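Local atomic coordinates of formate dehydrogenase subunit beta (Desulfovibrio gigas, PDB entry 1H0H), a protein that serves as the electron-transfer subunit of a periplasmic formate dehydrogenase, carrying three [4Fe-4S] clusters that relay electrons during the reversible oxidation of formate to carbon dioxide. Residues B[6-11]-B[197-202]; B[15-20]-B[50-55]; B[66-71]-B[206-211]. All blocks are in the same frame, centred on the assembly; numbering follows the deposited sequence.

Contact 1 of 3, residues B[6-11]-B[197-202]; sequences VDTTRC and VIFLTA. With SF4 (iron/sulfur cluster), chain L.
Val6 lies over the Phe199 ring, its CG2 reaching one face off-centre, 4.2 Å from the ring centroid and 20° off the normal, which meets the geometry of a CH-pi contact. The two residues are a bridge pair of neighbouring parallel strands, 2-7 and 197-201, in the mixed sheet of this ferredoxin-type subunit. Val6 N donates to Ile198 O and Leu200 N returns a bond of 2.9 Å to Val6 O, both nearly straight. On the face of the sheet shared by Asp7 and Leu200, helix 166-180 packs against Leu200, and its Arg176 forms a salt bridge with Asp7 OD2.

Pairing stops where the first strand turns into a 3-10 segment. Thr8 takes over with its side chain: OG1, held between the backbone N and the carbonyl carbon (chi1 66°), donates to a lone pair of Leu200 O at 2.7 Å, while the bond from Thr8 N to that oxygen is weak. An Asx turn shapes the bend, Asp7 OD1 receiving both Thr9 N and Thr9 OG1 from the same face of its carboxylate. The chain is thereby led to the first cluster ligand, Cys11, whose SG binds FE3 of the cluster at 2.2 Å.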
loop_
_atom_site.group_PDB
_atom_site.type_symbol
_atom_site.label_atom_id
_atom_site.label_comp_id
_atom_site.label_asym_id
_atom_site.label_seq_id
_atom_site.Cartn_x
_atom_site.Cartn_y
_atom_site.Cartn_z
ATOM N N VAL B 6 -4.347 -19.055 -23.668
ATOM C CA VAL B 6 -3.761 -18.800 -22.355
ATOM C C VAL B 6 -2.244 -18.674 -22.488
ATOM O O VAL B 6 -1.544 -19.645 -22.780
ATOM C CB VAL B 6 -4.109 -19.927 -21.371
ATOM C CG1 VAL B 6 -3.650 -19.567 -19.965
ATOM C CG2 VAL B 6 -5.623 -20.252 -21.406
ATOM N N ASP B 7 -1.729 -17.466 -22.302
ATOM C CA ASP B 7 -0.304 -17.241 -22.437
ATOM C C ASP B 7 0.313 -17.325 -21.051
ATOM O O ASP B 7 0.303 -16.332 -20.328
ATOM C CB ASP B 7 -0.065 -15.867 -23.067
ATOM C CG ASP B 7 1.385 -15.572 -23.307
ATOM O OD1 ASP B 7 2.249 -16.375 -22.898
ATOM O OD2 ASP B 7 1.760 -14.538 -23.896
ATOM N N THR B 8 0.823 -18.503 -20.665
ATOM C CA THR B 8 1.416 -18.666 -19.329
ATOM C C THR B 8 2.615 -17.757 -19.103
ATOM O O THR B 8 2.969 -17.457 -17.952
ATOM C CB THR B 8 1.827 -20.131 -19.037
ATOM O OG1 THR B 8 2.902 -20.511 -19.908
ATOM C CG2 THR B 8 0.688 -21.107 -19.346
ATOM N N THR B 9 3.224 -17.257 -20.171
ATOM C CA THR B 9 4.378 -16.399 -19.956
ATOM C C THR B 9 3.965 -15.045 -19.364
ATOM O O THR B 9 4.813 -14.289 -18.926
ATOM C CB THR B 9 5.220 -16.167 -21.231
ATOM O OG1 THR B 9 4.519 -15.305 -22.160
ATOM C CG2 THR B 9 5.467 -17.466 -21.978
ATOM N N ARG B 10 2.672 -14.736 -19.390
ATOM C CA ARG B 10 2.206 -13.479 -18.807
ATOM C C ARG B 10 1.502 -13.642 -17.455
ATOM O O ARG B 10 1.123 -12.643 -16.845
ATOM C CB ARG B 10 1.268 -12.736 -19.767
ATOM C CG ARG B 10 1.870 -12.416 -21.118
ATOM C CD ARG B 10 0.937 -11.638 -22.008
ATOM N NE ARG B 10 0.698 -10.287 -21.514
ATOM C CZ ARG B 10 1.402 -9.242 -21.929
ATOM N NH1 ARG B 10 2.368 -9.446 -22.817
ATOM N NH2 ARG B 10 1.150 -8.004 -21.469
ATOM N N CYS B 11 1.333 -14.868 -16.980
ATOM C CA CYS B 11 0.607 -15.112 -15.721
ATOM C C CYS B 11 1.470 -14.819 -14.497
ATOM O O CYS B 11 2.604 -15.270 -14.397
ATOM C CB CYS B 11 0.112 -16.576 -15.697
ATOM S SG CYS B 11 -0.686 -17.144 -14.174
ATOM N N VAL B 197 -9.190 -24.513 -25.581
ATOM C CA VAL B 197 -8.396 -23.739 -24.646
ATOM C C VAL B 197 -6.931 -24.018 -24.967
ATOM O O VAL B 197 -6.394 -25.082 -24.610
ATOM C CB VAL B 197 -8.722 -24.100 -23.174
ATOM C CG1 VAL B 197 -7.872 -23.264 -22.212
ATOM C CG2 VAL B 197 -10.189 -23.852 -22.864
ATOM N N ILE B 198 -6.274 -23.068 -25.634
ATOM C CA ILE B 198 -4.906 -23.280 -26.088
ATOM C C ILE B 198 -3.841 -22.628 -25.181
ATOM O O ILE B 198 -3.761 -21.397 -25.121
ATOM C CB ILE B 198 -4.711 -22.770 -27.533
ATOM C CG1 ILE B 198 -5.743 -23.377 -28.495
ATOM C CG2 ILE B 198 -3.259 -23.083 -28.001
ATOM C CD1 ILE B 198 -5.776 -22.703 -29.896
ATOM N N PHE B 199 -3.045 -23.437 -24.474
ATOM C CA PHE B 199 -1.961 -22.905 -23.634
ATOM C C PHE B 199 -0.624 -22.795 -24.372
ATOM O O PHE B 199 -0.227 -23.718 -25.110
ATOM C CB PHE B 199 -1.692 -23.768 -22.415
ATOM C CG PHE B 199 -2.826 -23.857 -21.451
ATOM C CD1 PHE B 199 -3.846 -24.762 -21.664
ATOM C CD2 PHE B 199 -2.837 -23.080 -20.287
ATOM C CE1 PHE B 199 -4.855 -24.885 -20.760
ATOM C CE2 PHE B 199 -3.859 -23.190 -19.375
ATOM C CZ PHE B 199 -4.883 -24.086 -19.621
ATOM N N LEU B 200 0.045 -21.660 -24.179
ATOM C CA LEU B 200 1.404 -21.464 -24.641
ATOM C C LEU B 200 2.294 -21.660 -23.437
ATOM O O LEU B 200 2.015 -21.103 -22.365
ATOM C CB LEU B 200 1.618 -20.047 -25.190
ATOM C CG LEU B 200 3.079 -19.657 -25.475
ATOM C CD1 LEU B 200 3.690 -20.560 -26.555
ATOM C CD2 LEU B 200 3.218 -18.217 -25.906
ATOM N N THR B 201 3.324 -22.485 -23.585
ATOM C CA THR B 201 4.329 -22.664 -22.543
ATOM C C THR B 201 5.664 -22.291 -23.118
ATOM O O THR B 201 5.864 -22.383 -24.332
ATOM C CB THR B 201 4.360 -24.098 -21.984
ATOM O OG1 THR B 201 4.427 -25.068 -23.050
ATOM C CG2 THR B 201 3.085 -24.395 -21.227
ATOM N N ALA B 202 6.582 -21.857 -22.256
ATOM C CA ALA B 202 7.892 -21.434 -22.707
ATOM C C ALA B 202 8.915 -22.571 -22.646
ATOM O O ALA B 202 10.016 -22.431 -23.128
ATOM C CB ALA B 202 8.373 -20.229 -21.892
HETATM FE FE1 SF4 L . -4.362 -14.108 -15.196
HETATM FE FE2 SF4 L . -5.175 -16.214 -13.586
HETATM FE FE3 SF4 L . -2.495 -15.868 -14.140
HETATM FE FE4 SF4 L . -3.861 -14.007 -12.497
HETATM S S1 SF4 L . -3.469 -16.185 -12.050
HETATM S S2 SF4 L . -2.333 -13.569 -14.220
HETATM S S3 SF4 L . -5.948 -14.111 -13.497
HETATM S S4 SF4 L . -4.237 -16.365 -15.666
#

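Contact 2 of 3, residues B[15-20]-B[50-55]; sequences RGCQVA and KLVRMH. With SF4 (iron/sulfur cluster), chain L.
Cys17 SG binds FE2 of the iron-sulfur cluster at 2.3 Å and, on the protein side, meets Val52 CG2 at 3.6 Å. Cys17 is the third cysteine of the CxxCxxC run typical of ferredoxin-type [4Fe-4S] sites, Cys11, Cys14 and Cys17, with remote Cys156 as fourth ligand. The same Val52 methyl, CG2, also lies 3.8 Å from the inorganic sulfide S1, so one branch touches both a ligand and the cluster; S1 additionally has Arg15 N nearby.

Behind this first shell, the axes of helix segment 16-20 and strand segment 51-55 approach to 7.7 Å, with their N-to-C directions 149° apart, so the two run roughly antiparallel. The direct hydrogen bond between them comes from Gln18. Its CG stands anti to the backbone N (chi1 -180°) and the chain continues extended, carrying OE1 to Val52 N; that bond, 3.0 Å long, is nearly straight and lies in the carbonyl plane of the amide. Its NE2 is held by Asn40 O, which helps fix the rotation of the amide. Water 2 accompanies this link, donating to both Gln18 O and Lys50 O, and Arg15 NH1 donates to water 1, which sits close to Gln18 OE1 and Val52 O.

Along the flanks, Lys50 bends at chi2 to lay its CE alongside Cys17 CB, and its NZ bonds to Pro69 O and Gln71 OE1; the lysine also touches a second cluster. Arg15, at the N-cap position, packs its CG on Val52 CB, while its NE and NH2 make salt bridges with acidic groups of the neighbouring subunit, which places this edge at the interface. Met54 SD sits 4.2 Å above the plane of the Arg15 guanidinium, over its centre.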
loop_
_atom_site.group_PDB
_atom_site.type_symbol
_atom_site.label_atom_id
_atom_site.label_comp_id
_atom_site.label_asym_id
_atom_site.label_seq_id
_atom_site.Cartn_x
_atom_site.Cartn_y
_atom_site.Cartn_z
ATOM N N ARG B 15 -3.929 -15.407 -8.950
ATOM C CA ARG B 15 -5.099 -16.205 -8.551
ATOM C C ARG B 15 -6.470 -15.500 -8.669
ATOM O O ARG B 15 -7.501 -15.960 -8.170
ATOM C CB ARG B 15 -4.858 -16.985 -7.257
ATOM C CG ARG B 15 -3.939 -18.186 -7.537
ATOM C CD ARG B 15 -3.928 -19.237 -6.443
ATOM N NE ARG B 15 -3.050 -18.825 -5.356
ATOM C CZ ARG B 15 -2.500 -19.661 -4.511
ATOM N NH1 ARG B 15 -2.758 -20.980 -4.623
ATOM N NH2 ARG B 15 -1.709 -19.194 -3.544
ATOM N N GLY B 16 -6.491 -14.380 -9.372
ATOM C CA GLY B 16 -7.758 -13.733 -9.687
ATOM C C GLY B 16 -8.736 -14.669 -10.433
ATOM O O GLY B 16 -9.912 -14.730 -10.079
ATOM N N CYS B 17 -8.244 -15.393 -11.444
ATOM C CA CYS B 17 -9.080 -16.314 -12.219
ATOM C C CYS B 17 -9.662 -17.443 -11.344
ATOM O O CYS B 17 -10.851 -17.795 -11.466
ATOM C CB CYS B 17 -8.280 -16.933 -13.397
ATOM S SG CYS B 17 -6.727 -17.724 -12.908
ATOM N N GLN B 18 -8.827 -18.011 -10.484
ATOM C CA GLN B 18 -9.251 -19.118 -9.617
ATOM C C GLN B 18 -10.411 -18.685 -8.750
ATOM O O GLN B 18 -11.436 -19.363 -8.701
ATOM C CB GLN B 18 -8.078 -19.636 -8.768
ATOM C CG GLN B 18 -8.395 -20.788 -7.843
ATOM C CD GLN B 18 -7.158 -21.388 -7.193
ATOM O OE1 GLN B 18 -6.155 -21.687 -7.860
ATOM N NE2 GLN B 18 -7.223 -21.552 -5.901
ATOM N N VAL B 19 -10.254 -17.540 -8.095
ATOM C CA VAL B 19 -11.316 -16.973 -7.258
ATOM C C VAL B 19 -12.523 -16.527 -8.094
ATOM O O VAL B 19 -13.670 -16.834 -7.764
ATOM C CB VAL B 19 -10.773 -15.838 -6.382
ATOM C CG1 VAL B 19 -11.873 -15.180 -5.563
ATOM C CG2 VAL B 19 -9.704 -16.423 -5.435
ATOM N N ALA B 20 -12.262 -15.869 -9.205
ATOM C CA ALA B 20 -13.335 -15.327 -10.025
ATOM C C ALA B 20 -14.276 -16.424 -10.515
ATOM O O ALA B 20 -15.492 -16.213 -10.541
ATOM C CB ALA B 20 -12.772 -14.520 -11.235
ATOM N N LYS B 50 -11.128 -24.059 -11.994
ATOM C CA LYS B 50 -10.006 -23.261 -12.475
ATOM C C LYS B 50 -8.999 -23.367 -11.360
ATOM O O LYS B 50 -9.311 -23.081 -10.198
ATOM C CB LYS B 50 -10.466 -21.813 -12.726
ATOM C CG LYS B 50 -9.403 -20.874 -13.321
ATOM C CD LYS B 50 -8.947 -21.340 -14.730
ATOM C CE LYS B 50 -8.275 -20.216 -15.486
ATOM N NZ LYS B 50 -7.568 -20.643 -16.765
ATOM N N LEU B 51 -7.819 -23.864 -11.703
ATOM C CA LEU B 51 -6.803 -24.091 -10.708
ATOM C C LEU B 51 -5.442 -23.584 -11.155
ATOM O O LEU B 51 -4.880 -24.060 -12.143
ATOM C CB LEU B 51 -6.728 -25.592 -10.412
ATOM C CG LEU B 51 -5.772 -25.903 -9.275
ATOM C CD1 LEU B 51 -6.315 -25.396 -7.960
ATOM C CD2 LEU B 51 -5.502 -27.408 -9.224
ATOM N N VAL B 52 -4.902 -22.608 -10.431
ATOM C CA VAL B 52 -3.587 -22.103 -10.795
ATOM C C VAL B 52 -2.498 -23.018 -10.247
ATOM O O VAL B 52 -2.238 -23.082 -9.038
ATOM C CB VAL B 52 -3.369 -20.621 -10.371
ATOM C CG1 VAL B 52 -1.968 -20.182 -10.734
ATOM C CG2 VAL B 52 -4.420 -19.714 -11.055
ATOM N N ARG B 53 -1.881 -23.761 -11.157
ATOM C CA ARG B 53 -0.848 -24.689 -10.773
ATOM C C ARG B 53 0.460 -23.931 -10.746
ATOM O O ARG B 53 0.651 -23.006 -11.528
ATOM C CB ARG B 53 -0.812 -25.845 -11.761
ATOM C CG ARG B 53 -2.035 -26.734 -11.713
ATOM C CD ARG B 53 -1.962 -27.898 -12.689
ATOM N NE ARG B 53 -3.216 -28.635 -12.822
ATOM C CZ ARG B 53 -3.657 -29.510 -11.927
ATOM N NH1 ARG B 53 -2.961 -29.746 -10.814
ATOM N NH2 ARG B 53 -4.790 -30.149 -12.138
ATOM N N MET B 54 1.341 -24.283 -9.818
ATOM C CA MET B 54 2.570 -23.521 -9.632
ATOM C C MET B 54 3.711 -24.487 -9.380
ATOM O O MET B 54 3.640 -25.314 -8.447
ATOM C CB MET B 54 2.428 -22.530 -8.457
ATOM C CG MET B 54 1.215 -21.574 -8.533
ATOM S SD MET B 54 0.841 -20.711 -6.934
ATOM C CE MET B 54 2.212 -19.516 -6.829
ATOM N N HIS B 55 4.763 -24.394 -10.197
ATOM C CA HIS B 55 5.898 -25.316 -10.062
ATOM C C HIS B 55 7.253 -24.645 -10.207
ATOM O O HIS B 55 7.567 -24.017 -11.233
ATOM C CB HIS B 55 5.804 -26.473 -11.067
ATOM C CG HIS B 55 4.697 -27.433 -10.773
ATOM N ND1 HIS B 55 3.592 -27.567 -11.586
ATOM C CD2 HIS B 55 4.501 -28.281 -9.733
ATOM C CE1 HIS B 55 2.773 -28.474 -11.077
ATOM N NE2 HIS B 55 3.304 -28.926 -9.955
HETATM FE FE1 SF4 L . -4.362 -14.108 -15.196
HETATM FE FE2 SF4 L . -5.175 -16.214 -13.586
HETATM FE FE3 SF4 L . -2.495 -15.868 -14.140
HETATM FE FE4 SF4 L . -3.861 -14.007 -12.497
HETATM S S1 SF4 L . -3.469 -16.185 -12.050
HETATM S S2 SF4 L . -2.333 -13.569 -14.220
HETATM S S3 SF4 L . -5.948 -14.111 -13.497
HETATM S S4 SF4 L . -4.237 -16.365 -15.666
HETATM O O HOH W 1 -3.771 -22.626 -6.845
HETATM O O HOH W 2 -11.652 -22.171 -9.026
#

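Contact 3 of 3, residues B[66-71]-B[206-211]; sequences LFFPDQ and KLYHEY. With SF4 (iron/sulfur cluster), chain M.
Strand 62-70 supplies an extended backbone, and residues 206-208 meet it with helical phi/psi but no regular helix bonds, coming closest at the Leu66 and Tyr208 CA atoms, 5.8 Å apart. No direct hydrogen bond joins the two; water 3 lies 2.8 Å from both Leu66 O and Tyr208 O.

Leu66 CB stands over one face of the Tyr208 ring, 4.0 Å from the centroid and 20° off the normal, a CH-pi contact, and its CD1 comes over the CE1 side and reaches Leu207 CB. Phe67 O meets the tyrosine at its edge, near the ring plane, 3.4 Å from CD2. Phe68, with CG anti to the backbone N (chi1 -160°), sends CD1 to within 3.7 Å of Tyr208 CB, while His209 CB lies over one face of the phenylalanine. Asp70 OD2 approaches His209 CD2 without bonding to the imidazole, forming a salt bridge with Arg53 NE instead, and OD1 one with Arg73 NH1.

This C-terminal loop therefore packs onto the two-stranded antiparallel sheet formed with strand 51-59, whose His55 bonds to Tyr208 O. Phe68 stacks on Phe199 of strand 197-201, and Tyr208 OH bonds to Ala202 N just past that strand, tying the loop to its end.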
loop_
_atom_site.group_PDB
_atom_site.type_symbol
_atom_site.label_atom_id
_atom_site.label_comp_id
_atom_site.label_asym_id
_atom_site.label_seq_id
_atom_site.Cartn_x
_atom_site.Cartn_y
_atom_site.Cartn_z
ATOM N N LEU B 66 7.002 -21.618 -12.652
ATOM C CA LEU B 66 6.100 -21.795 -13.782
ATOM C C LEU B 66 4.672 -21.957 -13.353
ATOM O O LEU B 66 4.362 -22.781 -12.500
ATOM C CB LEU B 66 6.507 -23.013 -14.620
ATOM C CG LEU B 66 7.964 -22.998 -15.080
ATOM C CD1 LEU B 66 8.290 -24.210 -15.966
ATOM C CD2 LEU B 66 8.295 -21.684 -15.803
ATOM N N PHE B 67 3.808 -21.190 -13.992
ATOM C CA PHE B 67 2.405 -21.144 -13.646
ATOM C C PHE B 67 1.528 -21.659 -14.796
ATOM O O PHE B 67 1.794 -21.374 -15.955
ATOM C CB PHE B 67 2.016 -19.708 -13.303
ATOM C CG PHE B 67 2.908 -19.056 -12.268
ATOM C CD1 PHE B 67 3.276 -19.732 -11.123
ATOM C CD2 PHE B 67 3.371 -17.759 -12.440
ATOM C CE1 PHE B 67 4.103 -19.138 -10.177
ATOM C CE2 PHE B 67 4.199 -17.162 -11.496
ATOM C CZ PHE B 67 4.547 -17.841 -10.348
ATOM N N PHE B 68 0.457 -22.355 -14.439
ATOM C CA PHE B 68 -0.476 -22.960 -15.388
ATOM C C PHE B 68 -1.895 -22.880 -14.822
ATOM O O PHE B 68 -2.261 -23.646 -13.930
ATOM C CB PHE B 68 -0.071 -24.433 -15.573
ATOM C CG PHE B 68 -0.592 -25.066 -16.816
ATOM C CD1 PHE B 68 0.091 -24.928 -18.024
ATOM C CD2 PHE B 68 -1.722 -25.849 -16.784
ATOM C CE1 PHE B 68 -0.393 -25.548 -19.208
ATOM C CE2 PHE B 68 -2.206 -26.448 -17.948
ATOM C CZ PHE B 68 -1.541 -26.301 -19.153
ATOM N N PRO B 69 -2.701 -21.948 -15.311
ATOM C CA PRO B 69 -4.082 -21.767 -14.814
ATOM C C PRO B 69 -5.006 -22.773 -15.507
ATOM O O PRO B 69 -5.699 -22.454 -16.474
ATOM C CB PRO B 69 -4.442 -20.344 -15.248
ATOM C CG PRO B 69 -3.471 -19.949 -16.264
ATOM C CD PRO B 69 -2.341 -20.971 -16.342
ATOM N N ASP B 70 -5.033 -23.972 -14.939
ATOM C CA ASP B 70 -5.657 -25.139 -15.523
ATOM C C ASP B 70 -7.186 -25.087 -15.491
ATOM O O ASP B 70 -7.781 -24.512 -14.584
ATOM C CB ASP B 70 -5.116 -26.359 -14.773
ATOM C CG ASP B 70 -5.153 -27.600 -15.581
ATOM O OD1 ASP B 70 -5.655 -27.569 -16.727
ATOM O OD2 ASP B 70 -4.714 -28.672 -15.127
ATOM N N GLN B 71 -7.799 -25.633 -16.528
ATOM C CA GLN B 71 -9.239 -25.743 -16.655
ATOM C C GLN B 71 -9.476 -26.713 -17.826
ATOM O O GLN B 71 -8.555 -27.025 -18.580
ATOM C CB GLN B 71 -9.875 -24.381 -16.984
ATOM C CG GLN B 71 -9.411 -23.858 -18.329
ATOM C CD GLN B 71 -10.051 -22.521 -18.765
ATOM O OE1 GLN B 71 -9.424 -21.465 -18.668
ATOM N NE2 GLN B 71 -11.280 -22.582 -19.274
ATOM N N LYS B 206 5.358 -30.472 -19.551
ATOM C CA LYS B 206 5.347 -31.306 -18.366
ATOM C C LYS B 206 6.050 -30.652 -17.161
ATOM O O LYS B 206 5.926 -31.112 -16.022
ATOM C CB LYS B 206 5.884 -32.704 -18.703
ATOM C CG LYS B 206 4.879 -33.551 -19.518
ATOM C CD LYS B 206 5.466 -34.907 -19.921
ATOM C CE LYS B 206 4.472 -35.764 -20.675
ATOM N NZ LYS B 206 3.737 -35.007 -21.748
ATOM N N LEU B 207 6.783 -29.583 -17.407
ATOM C CA LEU B 207 7.392 -28.820 -16.316
ATOM C C LEU B 207 6.326 -27.914 -15.704
ATOM O O LEU B 207 6.456 -27.460 -14.563
ATOM C CB LEU B 207 8.562 -27.981 -16.821
ATOM C CG LEU B 207 9.750 -28.808 -17.285
ATOM C CD1 LEU B 207 10.795 -27.940 -17.907
ATOM C CD2 LEU B 207 10.303 -29.575 -16.109
ATOM N N TYR B 208 5.262 -27.665 -16.452
ATOM C CA TYR B 208 4.143 -26.873 -15.923
ATOM C C TYR B 208 3.111 -27.762 -15.246
ATOM O O TYR B 208 2.590 -27.435 -14.172
ATOM C CB TYR B 208 3.444 -26.074 -17.022
ATOM C CG TYR B 208 4.265 -24.950 -17.619
ATOM C CD1 TYR B 208 5.343 -25.215 -18.469
ATOM C CD2 TYR B 208 3.946 -23.626 -17.354
ATOM C CE1 TYR B 208 6.094 -24.182 -19.018
ATOM C CE2 TYR B 208 4.678 -22.579 -17.920
ATOM C CZ TYR B 208 5.750 -22.857 -18.743
ATOM O OH TYR B 208 6.485 -21.808 -19.285
ATOM N N HIS B 209 2.808 -28.888 -15.876
ATOM C CA HIS B 209 1.805 -29.801 -15.337
ATOM C C HIS B 209 1.911 -31.113 -16.076
ATOM O O HIS B 209 2.117 -31.126 -17.297
ATOM C CB HIS B 209 0.402 -29.208 -15.506
ATOM C CG HIS B 209 -0.694 -30.084 -15.000
ATOM N ND1 HIS B 209 -0.612 -30.752 -13.799
ATOM C CD2 HIS B 209 -1.899 -30.406 -15.533
ATOM C CE1 HIS B 209 -1.728 -31.432 -13.601
ATOM N NE2 HIS B 209 -2.522 -31.248 -14.645
ATOM N N GLU B 210 1.816 -32.210 -15.330
ATOM C CA GLU B 210 2.006 -33.547 -15.920
ATOM C C GLU B 210 1.022 -33.838 -17.031
ATOM O O GLU B 210 1.288 -34.650 -17.919
ATOM C CB GLU B 210 1.921 -34.633 -14.847
ATOM C CG GLU B 210 0.611 -34.683 -14.061
ATOM C CD GLU B 210 0.639 -35.738 -12.940
ATOM O OE1 GLU B 210 1.348 -36.770 -13.072
ATOM O OE2 GLU B 210 -0.040 -35.531 -11.912
ATOM N N TYR B 211 -0.109 -33.153 -16.995
ATOM C CA TYR B 211 -1.154 -33.366 -17.973
ATOM C C TYR B 211 -1.397 -32.144 -18.825
ATOM O O TYR B 211 -2.462 -31.995 -19.404
ATOM C CB TYR B 211 -2.444 -33.787 -17.287
ATOM C CG TYR B 211 -2.319 -35.037 -16.441
ATOM C CD1 TYR B 211 -1.879 -36.237 -16.989
ATOM C CD2 TYR B 211 -2.662 -35.021 -15.098
ATOM C CE1 TYR B 211 -1.780 -37.383 -16.207
ATOM C CE2 TYR B 211 -2.586 -36.149 -14.322
ATOM C CZ TYR B 211 -2.141 -37.326 -14.866
ATOM O OH TYR B 211 -2.059 -38.457 -14.077
HETATM FE FE1 SF4 M . -15.724 -19.801 -16.727
HETATM FE FE2 SF4 M . -12.979 -19.678 -16.640
HETATM FE FE3 SF4 M . -14.261 -22.075 -17.172
HETATM FE FE4 SF4 M . -14.337 -20.968 -14.651
HETATM S S1 SF4 M . -12.475 -21.683 -15.838
HETATM S S2 SF4 M . -16.059 -21.873 -15.868
HETATM S S3 SF4 M . -14.372 -18.790 -15.033
HETATM S S4 SF4 M . -14.423 -20.260 -18.518
HETATM O O HOH W 3 2.488 -24.736 -13.337
#

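Overall arrangement
Contacts 1 and 2 approach one cluster through different ligands, Cys11 and Cys17, with centres about 13 Å apart, and contact 2 falls within the stretch of chain that contact 1 spans. Contact 3 joins them. Its centre is about 9 Å from that of contact 1, where Phe67 O packs 3.3 Å from Thr8 CB, and about 11 Å from that of contact 2. Segments 50-55 and 66-71 run side by side, with Lys50 CD 3.4 Å from Asp70 O. Val52 and Pro69 line the pocket of the cluster bound by Cys11 and Cys17, Lys50 and Gln71 that of a second, so these two segments border both.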